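PDB 6S8T: erythrocyte membrane protein 1 from Plasmodium falciparum, which probably mediates adhesion to host cell-surface receptors, this chain being its ICAM-1-binding DBLbeta domain. Local coordinates for residues Trp130-Gly135 and Gln212-Lys217; Cys306-Gln311 and Lys348-Lys353; Lys353-Trp358 and Phe455-Pro460. All coordinates share one frame; numbering follows the deposited sequence.

Overall arrangement
Contacts 2 and 3 form one continuous packed region, whereas contact 1 stands alone on the opposite side of the chain's centre. The centres of contacts 2 and 3 are about 7 Å apart, both use helix 335-372, and they share Lys353. They touch directly: Met308 CE lies 3.5 Å from Trp354 CD1, and Ile351 CG2 lies 3.9 Å from Phe455 CA. Contact 1 is centred about 47 Å from contact 2 and 50 Å from contact 3, and its nearest atoms are still about 33 and 28 Å away. Along the chain the three follow in series; in space contact 1 lies on one side of the chain's centre and contacts 2 and 3 on the other.

Contact 1: Trp130-Gly135 and Gln212-Lys217; sequences WVTEDG and QIIFGK
Val131 and Ile214 meet methyl to methyl, their side chains crossing at about a right angle, and one residue further on Thr132 crosses Lys217 in the same manner. In the first pair a single branch of the valine does the work. Val131 CG1 is anti to the backbone N (chi1 -177°), which lets it reach both the terminal methyl and the branch methyl of the isoleucine: CG1 is 4.0 Å from Ile214 CD1 and 4.1 Å from Ile214 CG2. These are ordinary van der Waals separations, and both residues are buried.

The second pair lies nearer the surface. Thr132 turns its apolar side to the start of the lysine chain, with Thr132 CG2 3.9 Å from Lys217 CB and Thr132 CB 3.9 Å from Lys217 CG. The same methyl lies over the backbone of the facing helix, 4.2 Å from Ile214 CA. Its hydroxyl is engaged within its own helix: with chi1 at 60°, Thr132 OG1 sits between the backbone N and the carbonyl carbon and hydrogen-bonds to Val128 O, one helical turn back. The threonine therefore offers carbon across the interface. No hydrogen bond joins the two segments, and Glu133 OE1 stays 6.5 Å from Lys217 NZ, too far for a direct ion pair.

From Thr132 to Gly135 the chain makes a type I beta turn, closed by Gly135 N to Thr132 O at 3.0 Å. Gly135 takes positive phi, a conformation that favours glycine, and leads towards helix 137-163. That helix backs both sides, with Ser140 against Val131 and Leu141 against Phe215. This is helix-to-helix packing within the helical Duffy-binding-like fold, joining the short helix 128-132 to the flank of helix 202-221.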
loop_
_atom_site.group_PDB
_atom_site.type_symbol
_atom_site.label_atom_id
_atom_site.label_comp_id
_atom_site.label_asym_id
_atom_site.label_seq_id
_atom_site.Cartn_x
_atom_site.Cartn_y
_atom_site.Cartn_z
ATOM N N TRP A 130 24.417 15.470 9.955
ATOM C CA TRP A 130 24.094 16.533 9.008
ATOM C C TRP A 130 22.648 16.991 9.151
ATOM O O TRP A 130 22.329 18.147 8.847
ATOM C CB TRP A 130 24.363 16.065 7.577
ATOM C CG TRP A 130 25.823 15.970 7.223
ATOM C CD1 TRP A 130 26.884 16.391 7.975
ATOM C CD2 TRP A 130 26.379 15.415 6.024
ATOM N NE1 TRP A 130 28.062 16.136 7.317
ATOM C CE2 TRP A 130 27.780 15.535 6.118
ATOM C CE3 TRP A 130 25.828 14.827 4.880
ATOM C CZ2 TRP A 130 28.636 15.090 5.113
ATOM C CZ3 TRP A 130 26.681 14.386 3.883
ATOM C CH2 TRP A 130 28.068 14.520 4.006
ATOM N N VAL A 131 21.766 16.110 9.618
ATOM C CA VAL A 131 20.361 16.472 9.761
ATOM C C VAL A 131 20.126 17.311 11.015
ATOM O O VAL A 131 19.284 18.217 11.007
ATOM C CB VAL A 131 19.493 15.201 9.760
ATOM C CG1 VAL A 131 18.015 15.553 9.846
ATOM C CG2 VAL A 131 19.773 14.369 8.519
ATOM N N THR A 132 20.865 17.053 12.097
ATOM C CA THR A 132 20.536 17.613 13.400
ATOM C C THR A 132 21.562 18.584 13.969
ATOM O O THR A 132 21.208 19.353 14.868
ATOM C CB THR A 132 20.331 16.489 14.427
ATOM O OG1 THR A 132 21.537 15.724 14.548
ATOM C CG2 THR A 132 19.194 15.573 14.000
ATOM N N GLU A 133 22.806 18.578 13.484
ATOM C CA GLU A 133 23.861 19.336 14.153
ATOM C C GLU A 133 23.607 20.838 14.110
ATOM O O GLU A 133 24.047 21.566 15.006
ATOM C CB GLU A 133 25.221 19.015 13.529
ATOM C CG GLU A 133 26.410 19.428 14.380
ATOM C CD GLU A 133 26.528 18.612 15.655
ATOM O OE1 GLU A 133 26.068 17.450 15.665
ATOM O OE2 GLU A 133 27.079 19.134 16.648
ATOM N N ASP A 134 22.902 21.321 13.089
ATOM C CA ASP A 134 22.620 22.744 12.955
ATOM C C ASP A 134 21.343 23.171 13.667
ATOM O O ASP A 134 20.965 24.344 13.579
ATOM C CB ASP A 134 22.537 23.126 11.473
ATOM C CG ASP A 134 23.896 23.129 10.798
ATOM O OD1 ASP A 134 24.883 23.529 11.451
ATOM O OD2 ASP A 134 23.977 22.729 9.617
ATOM N N GLY A 135 20.675 22.258 14.368
ATOM C CA GLY A 135 19.453 22.601 15.066
ATOM C C GLY A 135 18.249 22.834 14.186
ATOM O O GLY A 135 17.245 23.367 14.667
ATOM N N GLN A 212 14.581 7.471 14.751
ATOM C CA GLN A 212 14.515 7.545 16.206
ATOM C C GLN A 212 15.535 8.525 16.768
ATOM O O GLN A 212 15.270 9.174 17.787
ATOM C CB GLN A 212 14.714 6.157 16.810
ATOM C CG GLN A 212 13.610 5.185 16.445
ATOM C CD GLN A 212 13.930 3.761 16.845
ATOM O OE1 GLN A 212 13.164 2.838 16.559
ATOM N NE2 GLN A 212 15.067 3.573 17.508
ATOM N N ILE A 213 16.694 8.655 16.124
ATOM C CA ILE A 213 17.677 9.631 16.580
ATOM C C ILE A 213 17.270 11.039 16.164
ATOM O O ILE A 213 17.405 11.990 16.941
ATOM C CB ILE A 213 19.077 9.266 16.056
ATOM C CG1 ILE A 213 19.535 7.932 16.649
ATOM C CG2 ILE A 213 20.077 10.362 16.382
ATOM C CD1 ILE A 213 20.891 7.487 16.162
ATOM N N ILE A 214 16.757 11.193 14.941
ATOM C CA ILE A 214 16.369 12.516 14.457
ATOM C C ILE A 214 15.248 13.092 15.317
ATOM O O ILE A 214 15.330 14.232 15.792
ATOM C CB ILE A 214 15.965 12.448 12.973
ATOM C CG1 ILE A 214 17.170 12.071 12.109
ATOM C CG2 ILE A 214 15.386 13.776 12.517
ATOM C CD1 ILE A 214 16.819 11.791 10.665
ATOM N N PHE A 215 14.188 12.310 15.542
ATOM C CA PHE A 215 13.063 12.804 16.329
ATOM C C PHE A 215 13.405 12.971 17.803
ATOM O O PHE A 215 12.723 13.729 18.502
ATOM C CB PHE A 215 11.856 11.880 16.165
ATOM C CG PHE A 215 11.097 12.104 14.888
ATOM C CD1 PHE A 215 10.187 13.142 14.782
ATOM C CD2 PHE A 215 11.302 11.285 13.789
ATOM C CE1 PHE A 215 9.488 13.357 13.606
ATOM C CE2 PHE A 215 10.606 11.492 12.612
ATOM C CZ PHE A 215 9.699 12.530 12.519
ATOM N N GLY A 216 14.438 12.286 18.296
ATOM C CA GLY A 216 14.926 12.583 19.632
ATOM C C GLY A 216 15.479 13.992 19.734
ATOM O O GLY A 216 15.200 14.713 20.696
ATOM N N LYS A 217 16.264 14.405 18.737
ATOM C CA LYS A 217 16.730 15.786 18.679
ATOM C C LYS A 217 15.584 16.752 18.423
ATOM O O LYS A 217 15.622 17.895 18.893
ATOM C CB LYS A 217 17.797 15.940 17.594
ATOM C CG LYS A 217 19.206 15.589 18.039
ATOM C CD LYS A 217 19.707 16.563 19.091
ATOM C CE LYS A 217 21.197 16.389 19.333
ATOM N NZ LYS A 217 21.545 14.973 19.636
#

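Contact 2: Cys306-Gln311 and Lys348-Lys353; sequences CKMQSQ and KKKIKK
Met308 and Ile351 come together through bends in both side chains. In Met308, CG stands anti to the backbone N (chi1 177°), and the chain then folds at its next two torsions, placing both SD and CE in the interface. Ile351 leaves its helix pointing along the flank, but a bent second torsion (chi2 -57°) brings CD1 round to the partner helix. As a result Ile351 CD1 packs 4.0 Å from Met308 CE, with the two side chains crossing obliquely.

That isoleucine methyl has a second neighbour: Gln309 CG, also at 4.0 Å from Ile351 CD1. The glutamine touches through its CG, while its amide is engaged at both ends by residues outside the segments. Gln309 NE2 hydrogen-bonds to Tyr347 OH, while Gln309 OE1 accepts from the backbone N of Thr431. These two bonds account for the polar atoms of a buried side chain and fix the rotation of its amide.

At the border of the contact Lys350 brings its CD against the sulfur, with Lys350 CD 4.1 Å from Met308 SD. Its NZ leads away from the methionine and makes only a long, weak ion pair with Glu312. No hydrogen bond crosses between the segments, so the join rests on van der Waals contact of these four residues.

Helix 293-319 and helix 335-372 run antiparallel here: the local axes pass 10.7 Å apart with their directions at 167°, and the closest CA pair, Gln309 and Ile351, is 7.3 Å apart. The segment 348-353 falls in a predicted coiled coil. The loop around Glu429 and Thr431 lies along helix 293-319, held by the Cys306-Cys430 disulfide and by the Lys307-Glu429 salt bridge.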
loop_
_atom_site.group_PDB
_atom_site.type_symbol
_atom_site.label_atom_id
_atom_site.label_comp_id
_atom_site.label_asym_id
_atom_site.label_seq_id
_atom_site.Cartn_x
_atom_site.Cartn_y
_atom_site.Cartn_z
ATOM N N CYS A 306 -6.174 -10.003 -9.885
ATOM C CA CYS A 306 -7.077 -9.968 -11.030
ATOM C C CYS A 306 -6.329 -9.708 -12.332
ATOM O O CYS A 306 -6.739 -10.206 -13.386
ATOM C CB CYS A 306 -8.170 -8.921 -10.811
ATOM S SG CYS A 306 -9.496 -9.460 -9.675
ATOM N N LYS A 307 -5.237 -8.938 -12.287
ATOM C CA LYS A 307 -4.427 -8.746 -13.488
ATOM C C LYS A 307 -3.761 -10.048 -13.917
ATOM O O LYS A 307 -3.723 -10.366 -15.110
ATOM C CB LYS A 307 -3.371 -7.664 -13.253
ATOM C CG LYS A 307 -3.921 -6.256 -13.143
ATOM C CD LYS A 307 -2.799 -5.245 -12.935
ATOM C CE LYS A 307 -3.297 -3.821 -13.113
ATOM N NZ LYS A 307 -3.763 -3.575 -14.513
ATOM N N MET A 308 -3.226 -10.808 -12.958
ATOM C CA MET A 308 -2.649 -12.111 -13.273
ATOM C C MET A 308 -3.717 -13.076 -13.771
ATOM O O MET A 308 -3.510 -13.784 -14.765
ATOM C CB MET A 308 -1.939 -12.677 -12.038
ATOM C CG MET A 308 -1.337 -14.072 -12.210
ATOM S SD MET A 308 -2.492 -15.431 -11.908
ATOM C CE MET A 308 -3.132 -14.980 -10.297
ATOM N N GLN A 309 -4.866 -13.120 -13.087
ATOM C CA GLN A 309 -5.933 -14.039 -13.473
ATOM C C GLN A 309 -6.442 -13.735 -14.875
ATOM O O GLN A 309 -6.665 -14.649 -15.676
ATOM C CB GLN A 309 -7.078 -13.966 -12.458
ATOM C CG GLN A 309 -8.168 -15.026 -12.634
ATOM C CD GLN A 309 -9.245 -14.623 -13.632
ATOM O OE1 GLN A 309 -9.487 -13.439 -13.862
ATOM N NE2 GLN A 309 -9.892 -15.614 -14.232
ATOM N N SER A 310 -6.630 -12.451 -15.188
ATOM C CA SER A 310 -7.123 -12.073 -16.508
ATOM C C SER A 310 -6.126 -12.446 -17.601
ATOM O O SER A 310 -6.525 -12.861 -18.696
ATOM C CB SER A 310 -7.427 -10.576 -16.538
ATOM O OG SER A 310 -7.993 -10.186 -17.775
ATOM N N GLN A 311 -4.826 -12.310 -17.323
ATOM C CA GLN A 311 -3.818 -12.655 -18.323
ATOM C C GLN A 311 -3.760 -14.161 -18.553
ATOM O O GLN A 311 -3.643 -14.616 -19.697
ATOM C CB GLN A 311 -2.450 -12.120 -17.895
ATOM C CG GLN A 311 -1.333 -12.346 -18.908
ATOM C CD GLN A 311 -0.012 -11.740 -18.464
ATOM O OE1 GLN A 311 0.756 -12.366 -17.734
ATOM N NE2 GLN A 311 0.254 -10.512 -18.899
ATOM N N LYS A 348 -4.320 -23.804 -13.323
ATOM C CA LYS A 348 -4.642 -24.320 -11.996
ATOM C C LYS A 348 -3.496 -24.093 -11.014
ATOM O O LYS A 348 -3.730 -23.798 -9.836
ATOM C CB LYS A 348 -4.989 -25.808 -12.078
ATOM C CG LYS A 348 -5.369 -26.436 -10.745
ATOM C CD LYS A 348 -5.748 -27.901 -10.906
ATOM C CE LYS A 348 -4.586 -28.720 -11.446
ATOM N NZ LYS A 348 -3.406 -28.687 -10.536
ATOM N N LYS A 349 -2.251 -24.217 -11.483
ATOM C CA LYS A 349 -1.108 -24.050 -10.589
ATOM C C LYS A 349 -0.971 -22.605 -10.121
ATOM O O LYS A 349 -0.718 -22.354 -8.938
ATOM C CB LYS A 349 0.175 -24.511 -11.281
ATOM C CG LYS A 349 0.242 -26.010 -11.528
ATOM C CD LYS A 349 1.517 -26.394 -12.261
ATOM C CE LYS A 349 1.586 -27.893 -12.495
ATOM N NZ LYS A 349 2.810 -28.281 -13.252
ATOM N N LYS A 350 -1.136 -21.642 -11.032
ATOM C CA LYS A 350 -1.001 -20.239 -10.653
ATOM C C LYS A 350 -2.129 -19.798 -9.731
ATOM O O LYS A 350 -1.889 -19.100 -8.739
ATOM C CB LYS A 350 -0.964 -19.353 -11.899
ATOM C CG LYS A 350 0.419 -19.133 -12.476
ATOM C CD LYS A 350 0.443 -17.882 -13.340
ATOM C CE LYS A 350 1.832 -17.605 -13.882
ATOM N NZ LYS A 350 2.265 -18.654 -14.845
ATOM N N ILE A 351 -3.368 -20.180 -10.047
ATOM C CA ILE A 351 -4.493 -19.758 -9.219
ATOM C C ILE A 351 -4.404 -20.379 -7.832
ATOM O O ILE A 351 -4.778 -19.745 -6.837
ATOM C CB ILE A 351 -5.823 -20.100 -9.915
ATOM C CG1 ILE A 351 -5.901 -19.400 -11.270
ATOM C CG2 ILE A 351 -7.001 -19.681 -9.057
ATOM C CD1 ILE A 351 -5.759 -17.903 -11.187
ATOM N N LYS A 352 -3.884 -21.607 -7.733
ATOM C CA LYS A 352 -3.830 -22.279 -6.438
ATOM C C LYS A 352 -2.842 -21.603 -5.494
ATOM O O LYS A 352 -3.141 -21.417 -4.309
ATOM C CB LYS A 352 -3.467 -23.751 -6.621
ATOM C CG LYS A 352 -3.596 -24.565 -5.345
ATOM C CD LYS A 352 -5.040 -24.590 -4.863
ATOM C CE LYS A 352 -5.136 -25.008 -3.404
ATOM N NZ LYS A 352 -4.552 -23.980 -2.499
ATOM N N LYS A 353 -1.659 -21.231 -5.991
ATOM C CA LYS A 353 -0.667 -20.631 -5.106
ATOM C C LYS A 353 -1.091 -19.241 -4.646
ATOM O O LYS A 353 -0.795 -18.850 -3.511
ATOM C CB LYS A 353 0.701 -20.594 -5.789
ATOM C CG LYS A 353 0.721 -19.904 -7.133
ATOM C CD LYS A 353 1.844 -20.442 -8.010
ATOM C CE LYS A 353 3.183 -20.400 -7.297
ATOM N NZ LYS A 353 4.284 -20.879 -8.177
#

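Contact 3: Lys353-Trp358 and Phe455-Pro460; sequences KWEKQW and FKDPPP
Phe455, from a loop near the C-terminus, packs on the face of helix 335-372 that carries Glu355 and Trp358, in a buried contact of two aromatic rings and a glutamate side chain without any hydrogen bond across it. The closest approach is aromatic: Phe455 CE2 comes over one face of the indole and lies 3.3 Å from Trp358 CD1. The phenyl ring and the five-membered ring of Trp358 have their centroids 4.9 Å apart and their planes at 31°, an oblique pairing. The neighbouring ring atom takes part as well, with Phe455 CZ 3.7 Å from Trp358 CB.

At the other end of the ring, Glu355 crosses the phenylalanine at a slant. Its CG is anti to the backbone N (chi1 -175°) and the chain continues extended, which puts its CB near the ring and its CD near Phe455 CB: Glu355 CB is 3.6 Å from Phe455 CD1, and Glu355 CD is 3.5 Å from Phe455 CB. The carboxylate plane lies within 10° of the phenyl plane.

The contact thus fastens the final loop of the DBL domain to the long helix 335-372, most of which is predicted to form a coiled coil. Disulfides Cys337-Cys468 and Cys344-Cys466, seen for this protein, tie the C-terminal tail to the beginning of the same helix. Phe455 also meets Phe305 and Trp301 of helix 293-319 and so touches both helices, while Tyr453 sits edge-to-face with it. Trp358 in turn is edge-to-face with Phe436 and touches helix 417-424 through Ala417 and Ile421.

Beyond the ring, Glu355 OE1 approaches Asp457 OD1 at 4.1 Å. Two like charges this close might raise the proton affinity of one of them, although Asp457 is poorly ordered, and the pairing of Glu355 OE1 with Lys352 is long and weak.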
loop_
_atom_site.group_PDB
_atom_site.type_symbol
_atom_site.label_atom_id
_atom_site.label_comp_id
_atom_site.label_asym_id
_atom_site.label_seq_id
_atom_site.Cartn_x
_atom_site.Cartn_y
_atom_site.Cartn_z
ATOM N N LYS A 353 -1.659 -21.231 -5.991
ATOM C CA LYS A 353 -0.667 -20.631 -5.106
ATOM C C LYS A 353 -1.091 -19.241 -4.646
ATOM O O LYS A 353 -0.795 -18.850 -3.511
ATOM C CB LYS A 353 0.701 -20.594 -5.789
ATOM C CG LYS A 353 0.721 -19.904 -7.133
ATOM C CD LYS A 353 1.844 -20.442 -8.010
ATOM C CE LYS A 353 3.183 -20.400 -7.297
ATOM N NZ LYS A 353 4.284 -20.879 -8.177
ATOM N N TRP A 354 -1.791 -18.487 -5.499
ATOM C CA TRP A 354 -2.362 -17.221 -5.051
ATOM C C TRP A 354 -3.475 -17.453 -4.036
ATOM O O TRP A 354 -3.613 -16.689 -3.073
ATOM C CB TRP A 354 -2.879 -16.421 -6.247
ATOM C CG TRP A 354 -1.796 -15.726 -7.030
ATOM C CD1 TRP A 354 -0.942 -16.292 -7.930
ATOM C CD2 TRP A 354 -1.461 -14.332 -6.984
ATOM N NE1 TRP A 354 -0.094 -15.340 -8.445
ATOM C CE2 TRP A 354 -0.392 -14.129 -7.881
ATOM C CE3 TRP A 354 -1.960 -13.238 -6.272
ATOM C CZ2 TRP A 354 0.187 -12.877 -8.084
ATOM C CZ3 TRP A 354 -1.384 -11.995 -6.473
ATOM C CH2 TRP A 354 -0.320 -11.825 -7.372
ATOM N N GLU A 355 -4.268 -18.511 -4.225
ATOM C CA GLU A 355 -5.354 -18.801 -3.294
ATOM C C GLU A 355 -4.835 -19.080 -1.889
ATOM O O GLU A 355 -5.503 -18.743 -0.905
ATOM C CB GLU A 355 -6.178 -19.988 -3.795
ATOM C CG GLU A 355 -7.400 -20.289 -2.942
ATOM C CD GLU A 355 -8.121 -21.552 -3.373
ATOM O OE1 GLU A 355 -7.512 -22.369 -4.099
ATOM O OE2 GLU A 355 -9.298 -21.727 -2.987
ATOM N N LYS A 356 -3.652 -19.689 -1.768
ATOM C CA LYS A 356 -3.110 -19.962 -0.441
ATOM C C LYS A 356 -2.821 -18.669 0.313
ATOM O O LYS A 356 -3.011 -18.597 1.531
ATOM C CB LYS A 356 -1.849 -20.820 -0.545
ATOM C CG LYS A 356 -2.115 -22.265 -0.933
ATOM C CD LYS A 356 -0.867 -23.118 -0.763
ATOM C CE LYS A 356 -1.168 -24.589 -1.000
ATOM N NZ LYS A 356 0.033 -25.441 -0.775
ATOM N N GLN A 357 -2.370 -17.633 -0.398
ATOM C CA GLN A 357 -2.134 -16.346 0.247
ATOM C C GLN A 357 -3.442 -15.718 0.715
ATOM O O GLN A 357 -3.510 -15.162 1.819
ATOM C CB GLN A 357 -1.385 -15.409 -0.707
ATOM C CG GLN A 357 -0.047 -15.968 -1.207
ATOM C CD GLN A 357 0.795 -14.947 -1.967
ATOM O OE1 GLN A 357 0.271 -14.001 -2.559
ATOM N NE2 GLN A 357 2.110 -15.135 -1.947
ATOM N N TRP A 358 -4.498 -15.814 -0.100
ATOM C CA TRP A 358 -5.778 -15.205 0.259
ATOM C C TRP A 358 -6.391 -15.853 1.495
ATOM O O TRP A 358 -7.029 -15.163 2.299
ATOM C CB TRP A 358 -6.742 -15.282 -0.926
ATOM C CG TRP A 358 -8.157 -14.867 -0.610
ATOM C CD1 TRP A 358 -9.237 -15.691 -0.464
ATOM C CD2 TRP A 358 -8.640 -13.533 -0.406
ATOM N NE1 TRP A 358 -10.361 -14.953 -0.182
ATOM C CE2 TRP A 358 -10.022 -13.625 -0.139
ATOM C CE3 TRP A 358 -8.041 -12.270 -0.420
ATOM C CZ2 TRP A 358 -10.813 -12.503 0.109
ATOM C CZ3 TRP A 358 -8.829 -11.156 -0.175
ATOM C CH2 TRP A 358 -10.198 -11.280 0.084
ATOM N N PHE A 455 -11.288 -18.320 -7.219
ATOM C CA PHE A 455 -10.330 -19.408 -7.067
ATOM C C PHE A 455 -10.925 -20.760 -7.449
ATOM O O PHE A 455 -10.545 -21.790 -6.880
ATOM C CB PHE A 455 -9.795 -19.439 -5.635
ATOM C CG PHE A 455 -9.345 -18.094 -5.131
ATOM C CD1 PHE A 455 -8.164 -17.528 -5.581
ATOM C CD2 PHE A 455 -10.106 -17.396 -4.208
ATOM C CE1 PHE A 455 -7.751 -16.288 -5.121
ATOM C CE2 PHE A 455 -9.696 -16.158 -3.742
ATOM C CZ PHE A 455 -8.519 -15.605 -4.200
ATOM N N LYS A 456 -11.849 -20.777 -8.406
ATOM C CA LYS A 456 -12.478 -22.012 -8.861
ATOM C C LYS A 456 -11.482 -22.782 -9.721
ATOM O O LYS A 456 -11.145 -22.350 -10.829
ATOM C CB LYS A 456 -13.755 -21.698 -9.633
ATOM C CG LYS A 456 -14.684 -22.880 -9.827
ATOM C CD LYS A 456 -15.119 -23.462 -8.494
ATOM C CE LYS A 456 -16.524 -24.028 -8.582
ATOM N NZ LYS A 456 -16.669 -24.953 -9.735
ATOM N N ASP A 457 -11.008 -23.922 -9.212
ATOM C CA ASP A 457 -9.993 -24.688 -9.933
ATOM C C ASP A 457 -10.498 -25.223 -11.268
ATOM O O ASP A 457 -9.763 -25.116 -12.265
ATOM C CB ASP A 457 -9.456 -25.811 -9.037
ATOM C CG ASP A 457 -8.997 -25.308 -7.682
ATOM O OD1 ASP A 457 -8.459 -24.183 -7.613
ATOM O OD2 ASP A 457 -9.176 -26.039 -6.686
ATOM N N PRO A 458 -11.691 -25.808 -11.373
ATOM C CA PRO A 458 -12.242 -26.105 -12.697
ATOM C C PRO A 458 -13.074 -24.943 -13.206
ATOM O O PRO A 458 -14.168 -24.673 -12.683
ATOM C CB PRO A 458 -13.102 -27.351 -12.448
ATOM C CG PRO A 458 -13.565 -27.198 -11.045
ATOM C CD PRO A 458 -12.504 -26.421 -10.301
ATOM N N PRO A 459 -12.591 -24.220 -14.212
ATOM C CA PRO A 459 -13.351 -23.085 -14.746
ATOM C C PRO A 459 -14.661 -23.554 -15.353
ATOM O O PRO A 459 -14.672 -24.456 -16.204
ATOM C CB PRO A 459 -12.416 -22.500 -15.816
ATOM C CG PRO A 459 -11.059 -23.029 -15.474
ATOM C CD PRO A 459 -11.300 -24.387 -14.897
ATOM N N PRO A 460 -15.787 -22.973 -14.933
ATOM C CA PRO A 460 -17.087 -23.448 -15.436
ATOM C C PRO A 460 -17.232 -23.344 -16.944
ATOM O O PRO A 460 -17.933 -24.164 -17.550
ATOM C CB PRO A 460 -18.094 -22.544 -14.707
ATOM C CG PRO A 460 -17.363 -22.060 -13.494
ATOM C CD PRO A 460 -15.936 -21.910 -13.926
#